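Local coordinates for takeout-like protein 1 (Epiphyas postvittana, PDB 3E8T) that probably carries hydrophobic ligands in insects and holds a molecule of ubiquinone-8 in an elongated internal pocket, at residues V38-D46 with L58-K67; F87-T98 with D111-H122. All blocks are in the same frame, centred on the assembly; numbering follows the deposited sequence.

Contact 1 of 2, residues V38-D46 with L58-K67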
loop_
_atom_site.group_PDB
_atom_site.type_symbol
_atom_site.label_atom_id
_atom_site.label_comp_id
_atom_site.label_asym_id
_atom_site.label_seq_id
_atom_site.Cartn_x
_atom_site.Cartn_y
_atom_site.Cartn_z
ATOM N N VAL A 38 -12.292 -2.715 -5.071
ATOM C CA VAL A 38 -11.678 -3.794 -4.320
ATOM C C VAL A 38 -10.205 -3.448 -4.045
ATOM O O VAL A 38 -9.476 -3.007 -4.923
ATOM C CB VAL A 38 -11.742 -5.111 -5.089
ATOM C CG1 VAL A 38 -11.057 -6.252 -4.334
ATOM C CG2 VAL A 38 -13.177 -5.448 -5.488
ATOM N N MET A 39 -9.770 -3.614 -2.806
ATOM C CA MET A 39 -8.387 -3.309 -2.410
ATOM C C MET A 39 -7.607 -4.517 -1.971
ATOM O O MET A 39 -6.454 -4.392 -1.581
ATOM C CB MET A 39 -8.359 -2.204 -1.355
ATOM C CG MET A 39 -8.724 -0.850 -1.959
ATOM S SD MET A 39 -9.233 0.393 -0.805
ATOM C CE MET A 39 -10.985 -0.030 -0.597
ATOM N N ASP A 40 -8.209 -5.704 -2.034
ATOM C CA ASP A 40 -7.479 -6.972 -1.873
ATOM C C ASP A 40 -8.284 -8.005 -2.660
ATOM O O ASP A 40 -9.327 -8.464 -2.198
ATOM C CB ASP A 40 -7.254 -7.388 -0.403
ATOM C CG ASP A 40 -6.273 -8.577 -0.282
ATOM O OD1 ASP A 40 -5.896 -9.169 -1.333
ATOM O OD2 ASP A 40 -5.870 -8.957 0.851
ATOM N N VAL A 41 -7.886 -8.309 -3.883
ATOM C CA VAL A 41 -6.643 -7.927 -4.547
ATOM C C VAL A 41 -6.820 -6.556 -5.142
ATOM O O VAL A 41 -7.829 -6.271 -5.791
ATOM C CB VAL A 41 -6.310 -8.958 -5.622
ATOM C CG1 VAL A 41 -5.082 -8.565 -6.368
ATOM C CG2 VAL A 41 -6.052 -10.331 -5.004
ATOM N N LEU A 42 -5.883 -5.668 -4.893
ATOM C CA LEU A 42 -5.876 -4.327 -5.464
ATOM C C LEU A 42 -5.232 -4.315 -6.824
ATOM O O LEU A 42 -4.113 -4.776 -6.969
ATOM C CB LEU A 42 -5.095 -3.378 -4.556
ATOM C CG LEU A 42 -4.929 -1.929 -4.985
ATOM C CD1 LEU A 42 -6.263 -1.182 -5.080
ATOM C CD2 LEU A 42 -3.962 -1.170 -4.095
ATOM N N ASP A 43 -5.967 -3.801 -7.818
ATOM C CA ASP A 43 -5.404 -3.592 -9.133
ATOM C C ASP A 43 -4.629 -2.279 -9.136
ATOM O O ASP A 43 -5.132 -1.247 -8.748
ATOM C CB ASP A 43 -6.537 -3.605 -10.183
ATOM C CG ASP A 43 -6.943 -5.013 -10.590
ATOM O OD1 ASP A 43 -6.123 -5.681 -11.229
ATOM O OD2 ASP A 43 -8.080 -5.474 -10.279
ATOM N N LEU A 44 -3.377 -2.350 -9.530
ATOM C CA LEU A 44 -2.534 -1.171 -9.643
ATOM C C LEU A 44 -2.596 -0.639 -11.060
ATOM O O LEU A 44 -2.519 -1.415 -12.015
ATOM C CB LEU A 44 -1.073 -1.530 -9.308
ATOM C CG LEU A 44 -0.904 -2.181 -7.938
ATOM C CD1 LEU A 44 0.528 -2.664 -7.724
ATOM C CD2 LEU A 44 -1.336 -1.222 -6.802
ATOM N N ASP A 45 -2.667 0.663 -11.225
ATOM C CA ASP A 45 -2.562 1.221 -12.550
ATOM C C ASP A 45 -1.148 0.946 -13.074
ATOM O O ASP A 45 -0.200 0.848 -12.319
ATOM C CB ASP A 45 -2.863 2.726 -12.533
ATOM C CG ASP A 45 -4.320 3.044 -12.262
ATOM O OD1 ASP A 45 -5.140 2.134 -12.202
ATOM O OD2 ASP A 45 -4.587 4.251 -12.084
ATOM N N ASP A 46 -1.009 0.853 -14.376
ATOM C CA ASP A 46 0.279 0.642 -15.007
ATOM C C ASP A 46 1.230 1.719 -14.586
ATOM O O ASP A 46 0.844 2.897 -14.499
ATOM C CB ASP A 46 0.084 0.512 -16.530
ATOM C CG ASP A 46 -0.777 -0.788 -16.919
ATOM O OD1 ASP A 46 -1.135 -1.603 -16.032
ATOM O OD2 ASP A 46 -1.054 -1.022 -18.132
ATOM N N LEU A 58 5.647 -2.002 -14.620
ATOM C CA LEU A 58 4.734 -3.038 -14.176
ATOM C C LEU A 58 3.353 -2.754 -14.718
ATOM O O LEU A 58 2.800 -1.661 -14.478
ATOM C CB LEU A 58 4.681 -3.152 -12.670
ATOM C CG LEU A 58 3.946 -4.363 -12.114
ATOM C CD1 LEU A 58 4.742 -5.640 -12.355
ATOM C CD2 LEU A 58 3.639 -4.187 -10.624
ATOM N N LYS A 59 2.831 -3.736 -15.446
ATOM C CA LYS A 59 1.486 -3.641 -16.005
ATOM C C LYS A 59 0.663 -4.778 -15.398
ATOM O O LYS A 59 1.201 -5.811 -15.014
ATOM C CB LYS A 59 1.525 -3.763 -17.542
ATOM C CG LYS A 59 2.256 -2.638 -18.191
ATOM C CD LYS A 59 2.155 -2.729 -19.698
ATOM C CE LYS A 59 3.199 -1.968 -20.397
ATOM N NZ LYS A 59 3.274 -2.433 -21.813
ATOM N N GLU A 60 -0.646 -4.589 -15.334
ATOM C CA GLU A 60 -1.490 -5.619 -14.728
ATOM C C GLU A 60 -1.088 -5.857 -13.270
ATOM O O GLU A 60 -1.199 -6.979 -12.794
ATOM C CB GLU A 60 -1.481 -6.969 -15.492
ATOM C CG GLU A 60 -2.037 -7.004 -16.916
ATOM C CD GLU A 60 -2.255 -8.444 -17.376
ATOM O OE1 GLU A 60 -1.245 -9.075 -17.722
ATOM O OE2 GLU A 60 -3.408 -8.957 -17.326
ATOM N N GLY A 61 -0.607 -4.821 -12.602
ATOM C CA GLY A 61 -0.096 -5.041 -11.269
ATOM C C GLY A 61 -1.199 -5.360 -10.277
ATOM O O GLY A 61 -2.311 -4.849 -10.380
ATOM N N LYS A 62 -0.875 -6.208 -9.316
ATOM C CA LYS A 62 -1.782 -6.659 -8.305
ATOM C C LYS A 62 -1.100 -6.680 -6.956
ATOM O O LYS A 62 -0.010 -7.212 -6.835
ATOM C CB LYS A 62 -2.163 -8.091 -8.581
ATOM C CG LYS A 62 -2.739 -8.407 -9.935
ATOM C CD LYS A 62 -4.060 -7.880 -10.146
ATOM C CE LYS A 62 -4.647 -8.458 -11.483
ATOM N NZ LYS A 62 -6.106 -8.253 -11.526
ATOM N N LEU A 63 -1.779 -6.164 -5.956
ATOM C CA LEU A 63 -1.302 -6.202 -4.565
ATOM C C LEU A 63 -2.261 -7.050 -3.743
ATOM O O LEU A 63 -3.444 -6.707 -3.636
ATOM C CB LEU A 63 -1.208 -4.788 -3.964
ATOM C CG LEU A 63 -0.926 -4.770 -2.441
ATOM C CD1 LEU A 63 0.489 -5.163 -2.190
ATOM C CD2 LEU A 63 -1.236 -3.377 -1.854
ATOM N N LYS A 64 -1.744 -8.152 -3.186
ATOM C CA LYS A 64 -2.521 -9.027 -2.340
ATOM C C LYS A 64 -2.012 -8.927 -0.932
ATOM O O LYS A 64 -0.809 -8.849 -0.704
ATOM C CB LYS A 64 -2.469 -10.468 -2.829
ATOM C CG LYS A 64 -3.459 -11.453 -2.075
ATOM C CD LYS A 64 -3.613 -12.884 -2.741
ATOM C CE LYS A 64 -4.220 -13.931 -1.776
ATOM N NZ LYS A 64 -4.349 -15.362 -2.266
ATOM N N GLY A 65 -2.924 -8.945 0.028
ATOM C CA GLY A 65 -2.600 -9.091 1.428
ATOM C C GLY A 65 -3.177 -8.058 2.364
ATOM O O GLY A 65 -3.135 -8.253 3.597
ATOM N N LEU A 66 -3.758 -6.960 1.848
ATOM C CA LEU A 66 -4.288 -5.925 2.750
ATOM C C LEU A 66 -5.392 -6.456 3.677
ATOM O O LEU A 66 -5.537 -5.964 4.773
ATOM C CB LEU A 66 -4.768 -4.694 1.985
ATOM C CG LEU A 66 -4.972 -3.386 2.747
ATOM C CD1 LEU A 66 -3.703 -2.957 3.492
ATOM C CD2 LEU A 66 -5.382 -2.287 1.752
ATOM N N LYS A 67 -6.159 -7.452 3.241
ATOM C CA LYS A 67 -7.247 -8.025 4.064
ATOM C C LYS A 67 -6.706 -8.523 5.388
ATOM O O LYS A 67 -7.434 -8.575 6.386
ATOM C CB LYS A 67 -7.919 -9.203 3.332
ATOM C CG LYS A 67 -9.089 -9.827 4.059
ATOM C CD LYS A 67 -9.919 -10.732 3.147
ATOM C CE LYS A 67 -9.241 -12.044 2.772
ATOM N NZ LYS A 67 -10.169 -12.926 1.955
HETATM O O HOH W 1 -4.273 -6.065 -0.963
HETATM O O HOH W 2 -4.045 -4.605 -12.550
HETATM O O HOH W 3 0.663 -2.171 -12.599
#
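The beta hairpin of strands 42-51 and 54-77 sets L42 against L63 and D43 against K62, a compact example of how the two faces of one strand pair take on different tasks. L42 and L63 form an antiparallel hydrogen-bonded pair, in which L63 N reaches L42 O at 2.9 Å and L42 N returns the bond to L63 O. On their face the methyl ends meet, L42 CD2 lying 4.2 Å from L63 CD2. L63 goes on to touch A91, V93 and the bound ubiquinone-8, while L42 leans on A197 and K200 of helix 182-211. This follows the architecture of the takeout and juvenile hormone binding proteins, a strongly curved antiparallel sheet wrapped around a long helix.

The D43-K62 face is polar. K62 bends at its second torsion (chi2 -70°), which lays its chain beside D43, and NZ meets the syn lone pair of D43 OD1 at 2.6 Å in a salt bridge; D43 has two modelled positions, so this bridge may not be permanent. Across the same lysine, V41 CG1 packs on K62 CB at 3.7 Å. A CB at G61 would press on L44 CB and run into L58 CD2, consistent with glycine at this position.

Beside the cis peptide that links it to V41, D40 turns its carboxylate onto the start of the 3-10 segment at L66. Its OD2 takes K67 N on the anti lone pair at 2.8 Å, and G65 N adds weak bonds to both oxygens. A water fills in nearby, donating to M39 O and L63 O and accepting from L66 N. At the far end D46 OD1 receives E60 N at 3.1 Å from above the carboxylate plane, where the chain turns its corner.

Contact 2 of 2, residues F87-T98 with D111-H122. With UQ8 (Ubiquinone-8), chain B.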
loop_
_atom_site.group_PDB
_atom_site.type_symbol
_atom_site.label_atom_id
_atom_site.label_comp_id
_atom_site.label_asym_id
_atom_site.label_seq_id
_atom_site.Cartn_x
_atom_site.Cartn_y
_atom_site.Cartn_z
ATOM N N PHE A 87 0.604 0.007 10.819
ATOM C CA PHE A 87 0.135 -1.353 10.600
ATOM C C PHE A 87 1.202 -2.192 9.926
ATOM O O PHE A 87 2.207 -1.657 9.455
ATOM C CB PHE A 87 -1.183 -1.369 9.778
ATOM C CG PHE A 87 -1.101 -0.774 8.398
ATOM C CD1 PHE A 87 -1.015 -1.598 7.295
ATOM C CD2 PHE A 87 -1.163 0.609 8.215
ATOM C CE1 PHE A 87 -1.000 -1.086 6.007
ATOM C CE2 PHE A 87 -1.128 1.135 6.919
ATOM C CZ PHE A 87 -1.027 0.254 5.841
ATOM N N HIS A 88 0.971 -3.486 9.857
ATOM C CA HIS A 88 1.890 -4.367 9.176
ATOM C C HIS A 88 1.174 -5.529 8.545
ATOM O O HIS A 88 0.020 -5.821 8.872
ATOM C CB HIS A 88 3.002 -4.842 10.129
ATOM C CG HIS A 88 2.517 -5.737 11.226
ATOM N ND1 HIS A 88 2.029 -5.272 12.432
ATOM C CD2 HIS A 88 2.424 -7.086 11.282
ATOM C CE1 HIS A 88 1.676 -6.304 13.193
ATOM N NE2 HIS A 88 1.902 -7.415 12.519
ATOM N N LEU A 89 1.850 -6.165 7.574
ATOM C CA LEU A 89 1.262 -7.285 6.853
ATOM C C LEU A 89 2.316 -8.032 6.061
ATOM O O LEU A 89 3.442 -7.544 5.916
ATOM C CB LEU A 89 0.181 -6.779 5.885
ATOM C CG LEU A 89 0.673 -5.950 4.675
ATOM C CD1 LEU A 89 -0.432 -5.952 3.633
ATOM C CD2 LEU A 89 1.042 -4.544 5.048
ATOM N N ASP A 90 1.968 -9.233 5.644
ATOM C CA ASP A 90 2.622 -9.898 4.543
ATOM C C ASP A 90 1.887 -9.567 3.282
ATOM O O ASP A 90 0.668 -9.504 3.287
ATOM C CB ASP A 90 2.655 -11.425 4.728
ATOM C CG ASP A 90 3.415 -11.877 5.970
ATOM O OD1 ASP A 90 4.203 -11.103 6.530
ATOM O OD2 ASP A 90 3.191 -13.062 6.357
ATOM N N ALA A 91 2.609 -9.334 2.188
ATOM C CA ALA A 91 1.949 -8.965 0.948
ATOM C C ALA A 91 2.658 -9.566 -0.225
ATOM O O ALA A 91 3.812 -9.980 -0.129
ATOM C CB ALA A 91 1.987 -7.476 0.815
ATOM N N THR A 92 1.949 -9.603 -1.333
ATOM C CA THR A 92 2.546 -10.020 -2.585
ATOM C C THR A 92 2.205 -8.977 -3.642
ATOM O O THR A 92 1.097 -8.462 -3.676
ATOM C CB THR A 92 2.106 -11.460 -3.049
ATOM O OG1 THR A 92 2.611 -12.478 -2.169
ATOM C CG2 THR A 92 2.690 -11.802 -4.374
ATOM N N VAL A 93 3.172 -8.681 -4.494
ATOM C CA VAL A 93 2.982 -7.818 -5.674
ATOM C C VAL A 93 3.278 -8.652 -6.913
ATOM O O VAL A 93 4.327 -9.279 -6.988
ATOM C CB VAL A 93 3.878 -6.589 -5.630
ATOM C CG1 VAL A 93 3.539 -5.687 -6.799
ATOM C CG2 VAL A 93 3.746 -5.840 -4.315
ATOM N N LYS A 94 2.319 -8.693 -7.818
ATOM C CA LYS A 94 2.434 -9.456 -9.038
ATOM C C LYS A 94 2.160 -8.601 -10.241
ATOM O O LYS A 94 1.539 -7.555 -10.137
ATOM C CB LYS A 94 1.463 -10.657 -9.031
ATOM C CG LYS A 94 1.723 -11.694 -7.938
ATOM C CD LYS A 94 0.680 -12.856 -8.015
ATOM C CE LYS A 94 1.014 -13.974 -7.081
ATOM N NZ LYS A 94 -0.123 -14.934 -6.815
ATOM N N GLY A 95 2.599 -9.050 -11.399
ATOM C CA GLY A 95 2.237 -8.387 -12.630
ATOM C C GLY A 95 3.219 -8.667 -13.739
ATOM O O GLY A 95 4.141 -9.459 -13.575
ATOM N N HIS A 96 2.980 -8.050 -14.887
ATOM C CA HIS A 96 3.853 -8.173 -16.040
ATOM C C HIS A 96 4.886 -7.075 -15.984
ATOM O O HIS A 96 4.528 -5.882 -16.047
ATOM C CB HIS A 96 2.991 -8.041 -17.309
ATOM C CG HIS A 96 3.762 -7.961 -18.568
ATOM N ND1 HIS A 96 3.252 -7.358 -19.700
ATOM C CD2 HIS A 96 5.024 -8.312 -18.860
ATOM C CE1 HIS A 96 4.165 -7.414 -20.661
ATOM N NE2 HIS A 96 5.245 -8.016 -20.180
ATOM N N TYR A 97 6.150 -7.453 -15.786
ATOM C CA TYR A 97 7.214 -6.463 -15.615
ATOM C C TYR A 97 8.133 -6.419 -16.820
ATOM O O TYR A 97 8.234 -7.362 -17.594
ATOM C CB TYR A 97 8.102 -6.792 -14.350
ATOM C CG TYR A 97 9.162 -7.827 -14.618
ATOM C CD1 TYR A 97 10.444 -7.443 -14.909
ATOM C CD2 TYR A 97 8.868 -9.163 -14.683
ATOM C CE1 TYR A 97 11.371 -8.347 -15.301
ATOM C CE2 TYR A 97 9.809 -10.064 -15.101
ATOM C CZ TYR A 97 11.056 -9.641 -15.418
ATOM O OH TYR A 97 12.007 -10.521 -15.857
ATOM N N THR A 98 8.807 -5.271 -16.912
ATOM C CA THR A 98 9.997 -5.179 -17.741
ATOM C C THR A 98 11.094 -4.556 -16.911
ATOM O O THR A 98 10.823 -3.751 -16.008
ATOM C CB THR A 98 9.836 -4.431 -19.072
ATOM O OG1 THR A 98 9.701 -3.037 -18.825
ATOM C CG2 THR A 98 8.676 -4.961 -19.895
ATOM N N ASP A 111 11.577 -9.362 -19.300
ATOM C CA ASP A 111 10.221 -9.043 -19.734
ATOM C C ASP A 111 9.380 -10.273 -19.486
ATOM O O ASP A 111 9.485 -11.257 -20.193
ATOM C CB ASP A 111 10.222 -8.702 -21.220
ATOM C CG ASP A 111 8.874 -8.221 -21.723
ATOM O OD1 ASP A 111 7.854 -8.530 -21.108
ATOM O OD2 ASP A 111 8.825 -7.505 -22.759
ATOM N N GLY A 112 8.615 -10.222 -18.413
ATOM C CA GLY A 112 7.951 -11.407 -17.956
ATOM C C GLY A 112 6.997 -11.159 -16.824
ATOM O O GLY A 112 6.438 -10.074 -16.732
ATOM N N GLN A 113 6.825 -12.162 -15.985
ATOM C CA GLN A 113 5.945 -12.038 -14.856
ATOM C C GLN A 113 6.738 -11.930 -13.577
ATOM O O GLN A 113 7.804 -12.522 -13.421
ATOM C CB GLN A 113 5.002 -13.239 -14.770
ATOM C CG GLN A 113 4.053 -13.339 -15.941
ATOM C CD GLN A 113 3.163 -12.157 -16.145
ATOM O OE1 GLN A 113 2.452 -11.743 -15.229
ATOM N NE2 GLN A 113 3.172 -11.610 -17.358
ATOM N N MET A 114 6.194 -11.164 -12.630
ATOM C CA MET A 114 6.791 -10.963 -11.320
ATOM C C MET A 114 5.904 -11.513 -10.214
ATOM O O MET A 114 4.680 -11.358 -10.286
ATOM C CB MET A 114 6.957 -9.440 -11.072
ATOM C CG MET A 114 7.538 -9.126 -9.697
ATOM S SD MET A 114 7.885 -7.367 -9.540
ATOM C CE MET A 114 6.265 -6.759 -9.062
ATOM N N LYS A 115 6.541 -12.067 -9.190
ATOM C CA LYS A 115 5.892 -12.333 -7.913
ATOM C C LYS A 115 6.880 -11.893 -6.832
ATOM O O LYS A 115 7.931 -12.498 -6.661
ATOM C CB LYS A 115 5.580 -13.810 -7.728
ATOM C CG LYS A 115 4.922 -14.143 -6.391
ATOM C CD LYS A 115 4.516 -15.605 -6.268
ATOM C CE LYS A 115 4.142 -15.912 -4.818
ATOM N NZ LYS A 115 3.797 -17.350 -4.618
ATOM N N LEU A 116 6.554 -10.798 -6.157
ATOM C CA LEU A 116 7.368 -10.254 -5.119
ATOM C C LEU A 116 6.651 -10.569 -3.796
ATOM O O LEU A 116 5.515 -10.116 -3.610
ATOM C CB LEU A 116 7.512 -8.730 -5.364
ATOM C CG LEU A 116 8.129 -7.879 -4.258
ATOM C CD1 LEU A 116 9.566 -8.405 -4.040
ATOM C CD2 LEU A 116 8.118 -6.430 -4.643
ATOM N N LYS A 117 7.315 -11.268 -2.904
ATOM C CA LYS A 117 6.724 -11.602 -1.615
ATOM C C LYS A 117 7.398 -10.767 -0.546
ATOM O O LYS A 117 8.615 -10.696 -0.510
ATOM C CB LYS A 117 6.940 -13.075 -1.284
ATOM C CG LYS A 117 6.385 -14.057 -2.298
ATOM C CD LYS A 117 6.701 -15.494 -1.937
ATOM C CE LYS A 117 6.036 -15.934 -0.641
ATOM N NZ LYS A 117 6.222 -17.427 -0.309
ATOM N N LEU A 118 6.606 -10.093 0.263
ATOM C CA LEU A 118 7.088 -9.210 1.298
ATOM C C LEU A 118 6.616 -9.753 2.647
ATOM O O LEU A 118 5.435 -9.992 2.842
ATOM C CB LEU A 118 6.502 -7.816 1.118
ATOM C CG LEU A 118 6.744 -7.168 -0.219
ATOM C CD1 LEU A 118 5.935 -5.868 -0.375
ATOM C CD2 LEU A 118 8.209 -6.940 -0.468
ATOM N N LYS A 119 7.543 -9.971 3.567
ATOM C CA LYS A 119 7.214 -10.520 4.869
ATOM C C LYS A 119 7.432 -9.464 5.921
ATOM O O LYS A 119 8.512 -8.914 6.057
ATOM C CB LYS A 119 8.067 -11.740 5.159
ATOM C CG LYS A 119 7.666 -12.451 6.435
ATOM C CD LYS A 119 8.446 -13.707 6.709
ATOM C CE LYS A 119 7.841 -14.411 7.976
ATOM N NZ LYS A 119 8.629 -15.544 8.588
ATOM N N ASN A 120 6.374 -9.197 6.676
ATOM C CA ASN A 120 6.385 -8.279 7.788
ATOM C C ASN A 120 6.785 -6.890 7.334
ATOM O O ASN A 120 7.708 -6.268 7.875
ATOM C CB ASN A 120 7.285 -8.802 8.914
ATOM C CG ASN A 120 7.003 -8.162 10.246
ATOM O OD1 ASN A 120 5.936 -7.623 10.472
ATOM N ND2 ASN A 120 7.986 -8.235 11.122
ATOM N N ILE A 121 6.022 -6.366 6.386
ATOM C CA ILE A 121 6.184 -4.990 6.006
ATOM C C ILE A 121 5.384 -4.105 6.961
ATOM O O ILE A 121 4.191 -4.329 7.128
ATOM C CB ILE A 121 5.933 -4.725 4.484
ATOM C CG1 ILE A 121 6.244 -3.263 4.160
ATOM C CG2 ILE A 121 4.542 -5.127 4.098
ATOM C CD1 ILE A 121 6.235 -2.974 2.638
ATOM N N HIS A 122 6.046 -3.117 7.547
ATOM C CA HIS A 122 5.436 -2.133 8.406
ATOM C C HIS A 122 5.254 -0.842 7.670
ATOM O O HIS A 122 6.125 -0.415 6.910
ATOM C CB HIS A 122 6.292 -1.930 9.644
ATOM C CG HIS A 122 6.209 -3.086 10.603
ATOM N ND1 HIS A 122 5.662 -2.979 11.866
ATOM C CD2 HIS A 122 6.479 -4.400 10.439
ATOM C CE1 HIS A 122 5.648 -4.165 12.442
ATOM N NE2 HIS A 122 6.167 -5.037 11.617
HETATM C C45 UQ8 B . 12.774 -5.995 -11.359
HETATM C C44 UQ8 B . 13.795 -5.513 -10.326
HETATM C C46 UQ8 B . 15.123 -6.163 -10.614
HETATM C C43 UQ8 B . 13.372 -5.790 -8.895
HETATM C C42 UQ8 B . 11.904 -5.404 -8.659
HETATM C C41 UQ8 B . 11.770 -3.888 -8.685
HETATM C C39 UQ8 B . 10.878 -3.422 -7.555
HETATM C C40 UQ8 B . 9.628 -2.585 -7.818
HETATM C C38 UQ8 B . 11.232 -3.694 -6.261
HETATM C C37 UQ8 B . 10.492 -3.326 -5.146
HETATM C C36 UQ8 B . 11.098 -4.106 -3.979
HETATM C C34 UQ8 B . 10.302 -3.969 -2.694
HETATM C C35 UQ8 B . 10.692 -4.812 -1.664
HETATM C C33 UQ8 B . 9.209 -3.110 -2.609
HETATM C C32 UQ8 B . 8.401 -2.841 -1.508
HETATM C C31 UQ8 B . 7.014 -2.385 -2.033
HETATM C C29 UQ8 B . 6.081 -1.900 -0.932
HETATM C C30 UQ8 B . 6.614 -0.954 0.191
HETATM C C28 UQ8 B . 4.750 -2.304 -0.927
HETATM C C27 UQ8 B . 3.803 -1.935 0.020
HETATM C C26 UQ8 B . 2.390 -1.882 -0.580
HETATM C C24 UQ8 B . 1.338 -1.714 0.521
HETATM C C25 UQ8 B . 1.055 -2.854 1.514
HETATM C C23 UQ8 B . 0.648 -0.525 0.622
HETATM C C22 UQ8 B . -0.345 -0.200 1.550
HETATM C C21 UQ8 B . -0.745 1.270 1.432
HETATM C C19 UQ8 B . -1.554 1.822 2.607
HETATM C C20 UQ8 B . -1.769 3.332 2.512
HETATM C C18 UQ8 B . -2.857 1.053 2.864
HETATM C C17 UQ8 B . -3.681 1.702 3.985
HETATM C C16 UQ8 B . -4.716 0.745 4.599
HETATM C C14 UQ8 B . -5.720 1.560 5.408
HETATM C C15 UQ8 B . -5.214 2.750 6.244
HETATM C C13 UQ8 B . -7.082 1.268 5.380
HETATM C C12 UQ8 B . -8.027 2.004 6.090
HETATM C C11 UQ8 B . -9.278 1.190 6.480
HETATM C C9 UQ8 B . -9.973 1.784 7.719
HETATM C C10 UQ8 B . -9.548 3.237 7.991
HETATM C C8 UQ8 B . -11.484 1.675 7.534
HETATM C C7 UQ8 B . -12.159 3.033 7.315
HETATM C C6 UQ8 B . -12.453 3.791 8.633
HETATM C C1 UQ8 B . -12.170 5.160 8.713
HETATM C C1M UQ8 B . -11.625 5.790 7.595
HETATM C C2 UQ8 B . -12.413 5.895 9.880
HETATM O O2 UQ8 B . -12.167 7.103 9.948
HETATM C C3 UQ8 B . -12.955 5.269 10.991
HETATM O O3 UQ8 B . -13.192 5.987 12.126
HETATM C C3M UQ8 B . -14.468 6.619 12.048
HETATM C C4 UQ8 B . -13.240 3.909 10.946
HETATM O O4 UQ8 B . -13.774 3.309 12.052
HETATM C C4M UQ8 B . -12.960 3.561 13.208
HETATM C C5 UQ8 B . -12.990 3.176 9.778
HETATM O O5 UQ8 B . -13.264 1.973 9.764
HETATM O O HOH W 4 2.672 -12.097 -12.239
#
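H96 and D111 show how a side chain can tie a strand to its neighbour beyond the backbone bonds. With CG anti to the backbone N (chi1 172°), the imidazole of H96 runs out beside the other strand. H96 CB lies 4.0 Å from G112 O; CG keeps a similar separation, and CD2 brings the ring edge to 3.1 Å from the same oxygen, which also accepts Y97 N. At the tip NE2 donates to D111 OD1 at 2.8 Å, nearly in the ring plane, and ring and carboxylate are almost coplanar. A leucine here would probably leave the D111 carboxylate without its N-H partner and set it free to turn.

At the opposite end H88 CB sits over the centre of the H122 ring, 3.4 Å from its centroid, a CH-pi contact. The two imidazoles are near parallel (12°) but slid apart, so they barely overlap, and H88 ND1 is held by D72.

Between these ends the register slips by one residue from L89 to A91, a beta bulge. D90 OD1 picks up N120 N at 2.9 Å, met nearly end-on, just where segment 111-122 turns its corner at K119 and N120.

The other face is apolar. V93 CG1 meets M114 CE at 3.7 Å, while L89, L116, L118 and I121 reach the isoprenoid tail of ubiquinone-8, with L118 CD2 3.5 Å from its C35. F87 touches the tail farther along. The antiparallel pair, with its bulge, forms part of the wall of the long hydrophobic pocket, an arrangement consistent with the ligand-carrier role proposed for takeout proteins.

In the fold
From the N terminus, helix 13-28 comes first, and contact 1 then closes residues 47-57, the mostly strand end of the hairpin. The chain runs on through the rest of strand 54-77 and turns back in strand 82-100. Contact 2 closes the excursion of residues 99-110, which contains the small strand 102-103 and most of 106-111. The two closures stand in series, neither enclosing nor crossing the other. They are nevertheless joined side by side, because strands 54-77 and 82-100 are neighbours: K59 N lies 2.8 Å from H96 O, and K62 N lies 2.9 Å from K94 O, both probable hydrogen bonds. Together they tie four neighbouring strands of one curved sheet, 42-51, 54-77, 82-100 and 113-133, the first of which also meets helix 182-211.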